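Local coordinates for thioesterase domain protein YiiD (Shewanella oneidensis, PDB 1T82) that is probably a thioesterase or acyltransferase with a hotdog fold, seen as a dimer, at residues I65-W74 with C142-V150; V103-P114 with V129-D138. One frame throughout, in Å; residues are numbered along the deposited sequence.

Contact 1. Residues I65-W74 with C142-V150; sequences IYTIMTLTGW and CAQFDGLYV
In the hotdog fold a long helix is wrapped by a curved antiparallel sheet, and here helix turns 65-74 lie on strand 142-150. The two axes come within 9.4 Å at an angle of 46°. Ala143, Phe145 and Tyr149 of the strand face the helix. Phe145 sits in the middle. Its edge points at the face of the Tyr66 ring in an offset edge-to-face pair, with Phe145 CE2 3.6 Å from Tyr66 CE1 and the ring planes at 63°. One face of the Phe145 ring lies under the helix backbone at Met69 O and Thr70 N. Met69 is a selenomethionine. Its chain bends at the last torsion (chi3 95°), and this brings Met69 CE to 3.6 Å from Phe145 CB. Met69 SE lies 3.9 Å from Ala143 CB, which also meets Ile65 CG2. Farther along, the Tyr149 hydroxyl donates to Thr70 O, Tyr149 OH to Thr70 O 2.9 Å, in the carbonyl plane and on a lone pair. Trp74 N already bonds to this oxygen within the helix, so two donors grip it. The Tyr149 ring passes close under Gly73, where the lack of a side chain lets Tyr149 OH come to 3.5 Å from Gly73 CA. The contact is buried. Beyond Tyr66 lies the second subunit, whose Tyr99 bonds the Tyr66 hydroxyl and whose own Tyr66 stacks on the ring. Strands 89-99 and 127-137 border strand 140-152 on its two sides and send Leu92, Val133 and Leu135 against the same side chains.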
loop_
_atom_site.group_PDB
_atom_site.type_symbol
_atom_site.label_atom_id
_atom_site.label_comp_id
_atom_site.label_asym_id
_atom_site.label_seq_id
_atom_site.Cartn_x
_atom_site.Cartn_y
_atom_site.Cartn_z
ATOM N N ILE B 65 -2.738 5.047 2.822
ATOM C CA ILE B 65 -3.806 5.323 1.871
ATOM C C ILE B 65 -4.007 4.076 1.002
ATOM O O ILE B 65 -5.119 3.576 0.869
ATOM C CB ILE B 65 -3.449 6.540 0.975
ATOM C CG1 ILE B 65 -3.459 7.819 1.818
ATOM C CG2 ILE B 65 -4.443 6.657 -0.181
ATOM C CD1 ILE B 65 -3.062 9.067 1.048
ATOM N N TYR B 66 -2.921 3.570 0.427
ATOM C CA TYR B 66 -2.994 2.382 -0.417
ATOM C C TYR B 66 -3.530 1.179 0.345
ATOM O O TYR B 66 -4.412 0.457 -0.131
ATOM C CB TYR B 66 -1.615 2.017 -0.965
ATOM C CG TYR B 66 -1.610 0.732 -1.769
ATOM C CD1 TYR B 66 -1.847 0.744 -3.147
ATOM C CD2 TYR B 66 -1.380 -0.502 -1.149
ATOM C CE1 TYR B 66 -1.845 -0.440 -3.884
ATOM C CE2 TYR B 66 -1.385 -1.687 -1.882
ATOM C CZ TYR B 66 -1.614 -1.646 -3.244
ATOM O OH TYR B 66 -1.591 -2.808 -3.977
ATOM N N THR B 67 -2.994 0.955 1.538
ATOM C CA THR B 67 -3.419 -0.191 2.322
ATOM C C THR B 67 -4.900 -0.183 2.656
ATOM O O THR B 67 -5.568 -1.205 2.519
ATOM C CB THR B 67 -2.603 -0.313 3.618
ATOM O OG1 THR B 67 -1.224 -0.528 3.286
ATOM C CG2 THR B 67 -3.108 -1.486 4.451
ATOM N N ILE B 68 -5.431 0.959 3.085
ATOM C CA ILE B 68 -6.850 0.989 3.409
ATOM C C ILE B 68 -7.690 0.752 2.155
ATOM O O ILE B 68 -8.724 0.090 2.215
ATOM C CB ILE B 68 -7.266 2.325 4.107
ATOM C CG1 ILE B 68 -8.756 2.300 4.448
ATOM C CG2 ILE B 68 -6.956 3.511 3.224
ATOM C CD1 ILE B 68 -9.174 3.420 5.390
HETATM N N MSE B 69 -7.242 1.268 1.016
HETATM C CA MSE B 69 -7.995 1.071 -0.215
HETATM C C MSE B 69 -7.949 -0.387 -0.656
HETATM O O MSE B 69 -8.962 -0.939 -1.064
HETATM C CB MSE B 69 -7.466 1.993 -1.318
HETATM C CG MSE B 69 -7.670 3.456 -0.968
HETATM SE SE MSE B 69 -7.000 4.732 -2.248
HETATM C CE MSE B 69 -8.619 5.056 -3.254
ATOM N N THR B 70 -6.787 -1.021 -0.563
ATOM C CA THR B 70 -6.719 -2.412 -0.966
ATOM C C THR B 70 -7.528 -3.308 -0.025
ATOM O O THR B 70 -8.132 -4.278 -0.472
ATOM C CB THR B 70 -5.270 -2.923 -1.066
ATOM O OG1 THR B 70 -5.283 -4.226 -1.665
ATOM C CG2 THR B 70 -4.627 -3.000 0.305
ATOM N N LEU B 71 -7.558 -2.990 1.271
ATOM C CA LEU B 71 -8.344 -3.799 2.202
ATOM C C LEU B 71 -9.837 -3.589 1.963
ATOM O O LEU B 71 -10.644 -4.495 2.180
ATOM C CB LEU B 71 -7.998 -3.471 3.661
ATOM C CG LEU B 71 -6.713 -4.103 4.202
ATOM C CD1 LEU B 71 -6.364 -3.468 5.534
ATOM C CD2 LEU B 71 -6.896 -5.614 4.361
ATOM N N THR B 72 -10.211 -2.396 1.508
ATOM C CA THR B 72 -11.612 -2.114 1.231
ATOM C C THR B 72 -12.063 -2.947 0.029
ATOM O O THR B 72 -13.144 -3.532 0.045
ATOM C CB THR B 72 -11.836 -0.603 0.973
ATOM O OG1 THR B 72 -11.577 0.122 2.182
ATOM C CG2 THR B 72 -13.272 -0.329 0.537
ATOM N N GLY B 73 -11.218 -3.018 -0.996
ATOM C CA GLY B 73 -11.546 -3.810 -2.169
ATOM C C GLY B 73 -11.620 -5.275 -1.781
ATOM O O GLY B 73 -12.580 -5.975 -2.110
ATOM N N TRP B 74 -10.598 -5.740 -1.065
ATOM C CA TRP B 74 -10.539 -7.122 -0.603
ATOM C C TRP B 74 -11.800 -7.417 0.214
ATOM O O TRP B 74 -12.450 -8.451 0.028
ATOM C CB TRP B 74 -9.293 -7.319 0.274
ATOM C CG TRP B 74 -9.041 -8.742 0.692
ATOM C CD1 TRP B 74 -8.237 -9.651 0.067
ATOM C CD2 TRP B 74 -9.596 -9.410 1.830
ATOM N NE1 TRP B 74 -8.257 -10.849 0.749
ATOM C CE2 TRP B 74 -9.085 -10.727 1.835
ATOM C CE3 TRP B 74 -10.480 -9.025 2.847
ATOM C CZ2 TRP B 74 -9.426 -11.663 2.819
ATOM C CZ3 TRP B 74 -10.820 -9.953 3.826
ATOM C CH2 TRP B 74 -10.293 -11.259 3.803
ATOM N N CYS B 142 -9.636 12.380 -2.958
ATOM C CA CYS B 142 -8.203 12.555 -2.738
ATOM C C CYS B 142 -7.311 11.455 -3.309
ATOM O O CYS B 142 -6.104 11.647 -3.455
ATOM C CB CYS B 142 -7.919 12.710 -1.239
ATOM S SG CYS B 142 -8.585 14.224 -0.504
ATOM N N ALA B 143 -7.893 10.298 -3.610
ATOM C CA ALA B 143 -7.125 9.196 -4.183
ATOM C C ALA B 143 -8.025 8.228 -4.947
ATOM O O ALA B 143 -9.184 8.017 -4.581
ATOM C CB ALA B 143 -6.340 8.457 -3.089
ATOM N N GLN B 144 -7.468 7.653 -6.012
ATOM C CA GLN B 144 -8.173 6.718 -6.891
ATOM C C GLN B 144 -7.411 5.398 -6.973
ATOM O O GLN B 144 -6.193 5.383 -7.155
ATOM C CB GLN B 144 -8.303 7.326 -8.291
ATOM C CG GLN B 144 -9.241 6.580 -9.219
ATOM C CD GLN B 144 -10.683 6.620 -8.743
ATOM O OE1 GLN B 144 -11.295 7.688 -8.657
ATOM N NE2 GLN B 144 -11.231 5.455 -8.425
ATOM N N PHE B 145 -8.146 4.296 -6.875
ATOM C CA PHE B 145 -7.555 2.962 -6.882
ATOM C C PHE B 145 -8.290 1.998 -7.808
ATOM O O PHE B 145 -9.517 1.965 -7.851
ATOM C CB PHE B 145 -7.566 2.443 -5.438
ATOM C CG PHE B 145 -7.104 1.015 -5.272
ATOM C CD1 PHE B 145 -7.981 -0.048 -5.470
ATOM C CD2 PHE B 145 -5.815 0.743 -4.823
ATOM C CE1 PHE B 145 -7.586 -1.367 -5.213
ATOM C CE2 PHE B 145 -5.409 -0.566 -4.564
ATOM C CZ PHE B 145 -6.297 -1.623 -4.757
ATOM N N ASP B 146 -7.518 1.225 -8.561
ATOM C CA ASP B 146 -8.068 0.230 -9.461
ATOM C C ASP B 146 -7.327 -1.057 -9.159
ATOM O O ASP B 146 -6.104 -1.117 -9.264
ATOM C CB ASP B 146 -7.868 0.658 -10.915
ATOM C CG ASP B 146 -8.845 1.743 -11.330
ATOM O OD1 ASP B 146 -10.057 1.450 -11.384
ATOM O OD2 ASP B 146 -8.408 2.883 -11.588
ATOM N N GLY B 147 -8.064 -2.082 -8.752
ATOM C CA GLY B 147 -7.421 -3.333 -8.424
ATOM C C GLY B 147 -8.069 -4.548 -9.044
ATOM O O GLY B 147 -9.289 -4.621 -9.190
ATOM N N LEU B 148 -7.238 -5.502 -9.433
ATOM C CA LEU B 148 -7.737 -6.741 -10.006
ATOM C C LEU B 148 -7.537 -7.806 -8.940
ATOM O O LEU B 148 -6.403 -8.120 -8.583
ATOM C CB LEU B 148 -6.948 -7.115 -11.265
ATOM C CG LEU B 148 -7.305 -8.473 -11.878
ATOM C CD1 LEU B 148 -8.771 -8.489 -12.271
ATOM C CD2 LEU B 148 -6.420 -8.743 -13.088
ATOM N N TYR B 149 -8.632 -8.344 -8.415
ATOM C CA TYR B 149 -8.535 -9.376 -7.390
ATOM C C TYR B 149 -8.842 -10.731 -8.004
ATOM O O TYR B 149 -9.668 -10.839 -8.906
ATOM C CB TYR B 149 -9.516 -9.109 -6.239
ATOM C CG TYR B 149 -9.221 -7.854 -5.450
ATOM C CD1 TYR B 149 -9.577 -6.599 -5.940
ATOM C CD2 TYR B 149 -8.555 -7.919 -4.227
ATOM C CE1 TYR B 149 -9.276 -5.437 -5.234
ATOM C CE2 TYR B 149 -8.247 -6.762 -3.512
ATOM C CZ TYR B 149 -8.608 -5.524 -4.023
ATOM O OH TYR B 149 -8.289 -4.374 -3.331
ATOM N N VAL B 150 -8.170 -11.762 -7.513
ATOM C CA VAL B 150 -8.390 -13.111 -8.008
ATOM C C VAL B 150 -8.759 -13.992 -6.827
ATOM O O VAL B 150 -8.040 -14.038 -5.832
ATOM C CB VAL B 150 -7.123 -13.672 -8.681
ATOM C CG1 VAL B 150 -7.368 -15.107 -9.141
ATOM C CG2 VAL B 150 -6.733 -12.795 -9.858
#

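Contact 2. Residues V103-P114 with V129-D138; sequences VTSAPEVKVRWP and VKLEVQLFCD
Val109 and Val133 meet on the helix-facing side of two antiparallel strands, CG1 to CG1 at 3.3 Å, tighter than usual for two methyls. Each of these CG1 atoms is anti to its own backbone nitrogen (chi1 -171° and -178°), which turns the two methyls against each other. Leu135 takes the next place on this face: its CD1 goes to Val109 CG2, while Leu135 CD2 touches both Val103 CG2 at 3.6 Å and Pro107 CB at 3.7 Å. At the far end the six-membered part of the Trp113 indole crosses Val129 at about a right angle, Trp113 CZ3 to Val129 CG1 3.7 Å. Pro114 CD rests over one face of the indole and also touches Leu131 CD2 at 3.5 Å.

Glu108, Lys110, Gln134 and Phe136 point to the other face. There Lys110 CD comes obliquely to the rim of the Phe136 ring, 4.2 Å from Phe136 CE1, and Lys110 NZ ends over one face, 5.4 Å from the centroid, at most a weak attraction. Four nearly straight backbone bonds join the hydrogen-bonded pairs Glu108-Phe136 and Lys110-Gln134; Glu108 N to Phe136 O is 2.8 Å. Past Val111 the strands separate, and two waters take over, each linking Arg112 to Glu132. A third water joins Ala106 O to Asp138 N.

This is antiparallel hotdog sheet, apolar toward the helix and more polar on the other side. Strand 108-112 lies between strands 43-47 and 127-137, and strand 127-137 has strand 140-152 on its other side. Helix 62-84 covers the valine face, with Ile68 and Thr72 on Val109.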
loop_
_atom_site.group_PDB
_atom_site.type_symbol
_atom_site.label_atom_id
_atom_site.label_comp_id
_atom_site.label_asym_id
_atom_site.label_seq_id
_atom_site.Cartn_x
_atom_site.Cartn_y
_atom_site.Cartn_z
ATOM N N VAL B 103 -4.609 13.977 2.399
ATOM C CA VAL B 103 -5.715 13.553 3.249
ATOM C C VAL B 103 -5.459 14.143 4.629
ATOM O O VAL B 103 -4.506 13.762 5.308
ATOM C CB VAL B 103 -5.779 12.014 3.356
ATOM C CG1 VAL B 103 -6.901 11.601 4.289
ATOM C CG2 VAL B 103 -5.977 11.406 1.977
ATOM N N THR B 104 -6.323 15.062 5.047
ATOM C CA THR B 104 -6.159 15.751 6.324
ATOM C C THR B 104 -6.966 15.275 7.529
ATOM O O THR B 104 -6.875 15.859 8.611
ATOM C CB THR B 104 -6.400 17.252 6.132
ATOM O OG1 THR B 104 -7.684 17.454 5.530
ATOM C CG2 THR B 104 -5.325 17.840 5.238
ATOM N N SER B 105 -7.762 14.229 7.356
ATOM C CA SER B 105 -8.531 13.682 8.467
ATOM C C SER B 105 -9.008 12.294 8.085
ATOM O O SER B 105 -8.724 11.821 6.985
ATOM C CB SER B 105 -9.724 14.589 8.827
ATOM O OG SER B 105 -10.639 14.723 7.753
ATOM N N ALA B 106 -9.713 11.638 8.998
ATOM C CA ALA B 106 -10.226 10.289 8.748
ATOM C C ALA B 106 -11.023 10.311 7.445
ATOM O O ALA B 106 -12.044 10.986 7.347
ATOM C CB ALA B 106 -11.102 9.852 9.903
ATOM N N PRO B 107 -10.566 9.563 6.428
ATOM C CA PRO B 107 -11.253 9.529 5.136
ATOM C C PRO B 107 -12.386 8.525 4.995
ATOM O O PRO B 107 -12.592 7.659 5.847
ATOM C CB PRO B 107 -10.122 9.217 4.170
ATOM C CG PRO B 107 -9.320 8.222 4.960
ATOM C CD PRO B 107 -9.283 8.833 6.362
ATOM N N GLU B 108 -13.134 8.668 3.908
ATOM C CA GLU B 108 -14.209 7.743 3.596
ATOM C C GLU B 108 -13.734 7.014 2.354
ATOM O O GLU B 108 -13.552 7.618 1.296
ATOM C CB GLU B 108 -15.515 8.485 3.319
ATOM C CG GLU B 108 -16.174 9.016 4.576
ATOM C CD GLU B 108 -17.509 9.658 4.292
ATOM O OE1 GLU B 108 -17.529 10.721 3.638
ATOM O OE2 GLU B 108 -18.538 9.093 4.717
ATOM N N VAL B 109 -13.497 5.716 2.505
ATOM C CA VAL B 109 -13.030 4.888 1.404
ATOM C C VAL B 109 -14.217 4.060 0.952
ATOM O O VAL B 109 -14.776 3.270 1.722
ATOM C CB VAL B 109 -11.888 3.961 1.846
ATOM C CG1 VAL B 109 -11.283 3.274 0.636
ATOM C CG2 VAL B 109 -10.840 4.766 2.587
ATOM N N LYS B 110 -14.594 4.246 -0.307
ATOM C CA LYS B 110 -15.758 3.575 -0.856
ATOM C C LYS B 110 -15.524 2.706 -2.082
ATOM O O LYS B 110 -14.681 3.005 -2.926
ATOM C CB LYS B 110 -16.814 4.626 -1.204
ATOM C CG LYS B 110 -17.136 5.583 -0.068
ATOM C CD LYS B 110 -18.125 6.655 -0.520
ATOM C CE LYS B 110 -18.446 7.633 0.604
ATOM N NZ LYS B 110 -19.431 8.674 0.179
ATOM N N VAL B 111 -16.293 1.625 -2.164
ATOM C CA VAL B 111 -16.244 0.721 -3.304
ATOM C C VAL B 111 -17.669 0.236 -3.565
ATOM O O VAL B 111 -18.415 -0.077 -2.631
ATOM C CB VAL B 111 -15.298 -0.494 -3.058
ATOM C CG1 VAL B 111 -15.786 -1.328 -1.882
ATOM C CG2 VAL B 111 -15.204 -1.341 -4.321
ATOM N N ARG B 112 -18.051 0.216 -4.839
ATOM C CA ARG B 112 -19.381 -0.225 -5.247
ATOM C C ARG B 112 -19.246 -1.514 -6.043
ATOM O O ARG B 112 -18.414 -1.613 -6.940
ATOM C CB ARG B 112 -20.067 0.848 -6.103
ATOM C CG ARG B 112 -21.479 0.463 -6.554
ATOM C CD ARG B 112 -22.227 1.637 -7.187
ATOM N NE ARG B 112 -22.508 2.704 -6.230
ATOM C CZ ARG B 112 -23.361 2.603 -5.215
ATOM N NH1 ARG B 112 -24.033 1.478 -5.010
ATOM N NH2 ARG B 112 -23.545 3.635 -4.401
ATOM N N TRP B 113 -20.067 -2.501 -5.708
ATOM C CA TRP B 113 -20.033 -3.790 -6.382
ATOM C C TRP B 113 -20.508 -3.681 -7.835
ATOM O O TRP B 113 -21.598 -3.176 -8.102
ATOM C CB TRP B 113 -20.912 -4.784 -5.614
ATOM C CG TRP B 113 -20.831 -6.185 -6.118
ATOM C CD1 TRP B 113 -21.861 -6.940 -6.614
ATOM C CD2 TRP B 113 -19.667 -7.017 -6.162
ATOM N NE1 TRP B 113 -21.409 -8.187 -6.963
ATOM C CE2 TRP B 113 -20.065 -8.263 -6.698
ATOM C CE3 TRP B 113 -18.325 -6.831 -5.801
ATOM C CZ2 TRP B 113 -19.168 -9.321 -6.882
ATOM C CZ3 TRP B 113 -17.432 -7.885 -5.984
ATOM C CH2 TRP B 113 -17.860 -9.116 -6.520
ATOM N N PRO B 114 -19.686 -4.147 -8.792
ATOM C CA PRO B 114 -20.019 -4.104 -10.220
ATOM C C PRO B 114 -20.819 -5.316 -10.705
ATOM O O PRO B 114 -20.879 -5.585 -11.904
ATOM C CB PRO B 114 -18.649 -4.017 -10.879
ATOM C CG PRO B 114 -17.827 -4.904 -9.998
ATOM C CD PRO B 114 -18.262 -4.487 -8.601
ATOM N N VAL B 129 -12.027 -10.418 -10.234
ATOM C CA VAL B 129 -12.888 -9.300 -9.865
ATOM C C VAL B 129 -12.143 -7.975 -9.966
ATOM O O VAL B 129 -11.172 -7.746 -9.246
ATOM C CB VAL B 129 -13.404 -9.446 -8.417
ATOM C CG1 VAL B 129 -14.396 -8.336 -8.105
ATOM C CG2 VAL B 129 -14.049 -10.810 -8.226
ATOM N N LYS B 130 -12.592 -7.109 -10.867
ATOM C CA LYS B 130 -11.964 -5.805 -11.033
ATOM C C LYS B 130 -12.781 -4.800 -10.228
ATOM O O LYS B 130 -13.970 -4.615 -10.485
ATOM C CB LYS B 130 -11.952 -5.393 -12.509
ATOM C CG LYS B 130 -10.708 -4.610 -12.904
ATOM C CD LYS B 130 -10.944 -3.680 -14.091
ATOM C CE LYS B 130 -11.416 -4.422 -15.329
ATOM N NZ LYS B 130 -11.609 -3.485 -16.480
ATOM N N LEU B 131 -12.148 -4.161 -9.248
ATOM C CA LEU B 131 -12.841 -3.188 -8.420
ATOM C C LEU B 131 -12.204 -1.811 -8.451
ATOM O O LEU B 131 -10.995 -1.664 -8.640
ATOM C CB LEU B 131 -12.893 -3.659 -6.963
ATOM C CG LEU B 131 -13.660 -4.940 -6.645
ATOM C CD1 LEU B 131 -13.584 -5.223 -5.150
ATOM C CD2 LEU B 131 -15.112 -4.781 -7.075
ATOM N N GLU B 132 -13.039 -0.802 -8.255
ATOM C CA GLU B 132 -12.579 0.574 -8.218
ATOM C C GLU B 132 -12.855 1.088 -6.817
ATOM O O GLU B 132 -13.981 1.001 -6.333
ATOM C CB GLU B 132 -13.349 1.416 -9.227
ATOM C CG GLU B 132 -12.910 2.857 -9.276
ATOM C CD GLU B 132 -13.638 3.630 -10.351
ATOM O OE1 GLU B 132 -14.843 3.903 -10.169
ATOM O OE2 GLU B 132 -13.006 3.943 -11.380
ATOM N N VAL B 133 -11.828 1.616 -6.162
ATOM C CA VAL B 133 -11.989 2.146 -4.819
ATOM C C VAL B 133 -11.650 3.628 -4.853
ATOM O O VAL B 133 -10.690 4.030 -5.507
ATOM C CB VAL B 133 -11.048 1.439 -3.817
ATOM C CG1 VAL B 133 -11.285 1.981 -2.415
ATOM C CG2 VAL B 133 -11.276 -0.067 -3.850
ATOM N N GLN B 134 -12.449 4.444 -4.169
ATOM C CA GLN B 134 -12.197 5.880 -4.128
ATOM C C GLN B 134 -12.062 6.340 -2.687
ATOM O O GLN B 134 -12.758 5.846 -1.807
ATOM C CB GLN B 134 -13.335 6.652 -4.796
ATOM C CG GLN B 134 -13.479 6.383 -6.279
ATOM C CD GLN B 134 -14.444 7.347 -6.934
ATOM O OE1 GLN B 134 -15.605 7.447 -6.539
ATOM N NE2 GLN B 134 -13.969 8.058 -7.945
ATOM N N LEU B 135 -11.163 7.288 -2.447
ATOM C CA LEU B 135 -10.964 7.804 -1.102
ATOM C C LEU B 135 -11.313 9.284 -1.063
ATOM O O LEU B 135 -10.791 10.080 -1.846
ATOM C CB LEU B 135 -9.513 7.575 -0.662
ATOM C CG LEU B 135 -9.134 7.984 0.766
ATOM C CD1 LEU B 135 -8.004 7.090 1.269
ATOM C CD2 LEU B 135 -8.727 9.448 0.800
ATOM N N PHE B 136 -12.213 9.638 -0.153
ATOM C CA PHE B 136 -12.653 11.017 0.006
ATOM C C PHE B 136 -12.308 11.550 1.391
ATOM O O PHE B 136 -12.242 10.793 2.359
ATOM C CB PHE B 136 -14.172 11.122 -0.173
ATOM C CG PHE B 136 -14.671 10.610 -1.494
ATOM C CD1 PHE B 136 -14.910 9.253 -1.687
ATOM C CD2 PHE B 136 -14.897 11.489 -2.550
ATOM C CE1 PHE B 136 -15.365 8.778 -2.913
ATOM C CE2 PHE B 136 -15.352 11.021 -3.782
ATOM C CZ PHE B 136 -15.585 9.664 -3.963
ATOM N N CYS B 137 -12.089 12.859 1.470
ATOM C CA CYS B 137 -11.808 13.534 2.732
ATOM C C CYS B 137 -12.561 14.858 2.650
ATOM O O CYS B 137 -12.328 15.654 1.742
ATOM C CB CYS B 137 -10.311 13.792 2.915
ATOM S SG CYS B 137 -9.899 14.555 4.512
ATOM N N ASP B 138 -13.467 15.079 3.595
ATOM C CA ASP B 138 -14.281 16.288 3.622
ATOM C C ASP B 138 -15.125 16.396 2.352
ATOM O O ASP B 138 -15.484 17.490 1.917
ATOM C CB ASP B 138 -13.408 17.537 3.778
ATOM C CG ASP B 138 -12.702 17.589 5.119
ATOM O OD1 ASP B 138 -13.231 17.015 6.094
ATOM O OD2 ASP B 138 -11.625 18.215 5.204
HETATM O O HOH W 1 -14.023 12.657 5.452
HETATM O O HOH W 2 -16.460 1.754 -6.708
HETATM O O HOH W 3 -15.899 -1.325 -8.350
#

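In the fold
From the N terminus two helices, 12-25 and 27-31, precede strands 35-40 and 43-47; helix 62-84 then carries the first half of contact 1. Strand 89-99 follows and is an outermost strand of the sheet within this chain. Next come 103-114 and, after a short excursion, 129-138, so contact 2 closes a small loop. Strand 140-152 then returns to the helix and closes the larger loop of contact 1, which encloses contact 2 entirely. Strands 127-137 and 140-152 are neighbours, so the contacts join directly: Tyr149 N probably bonds Val129 O, and Gln144 OE1 probably bonds Gln134 NE2. Contact 2 pairs strands; contact 1 fixes the sheet to the central helix.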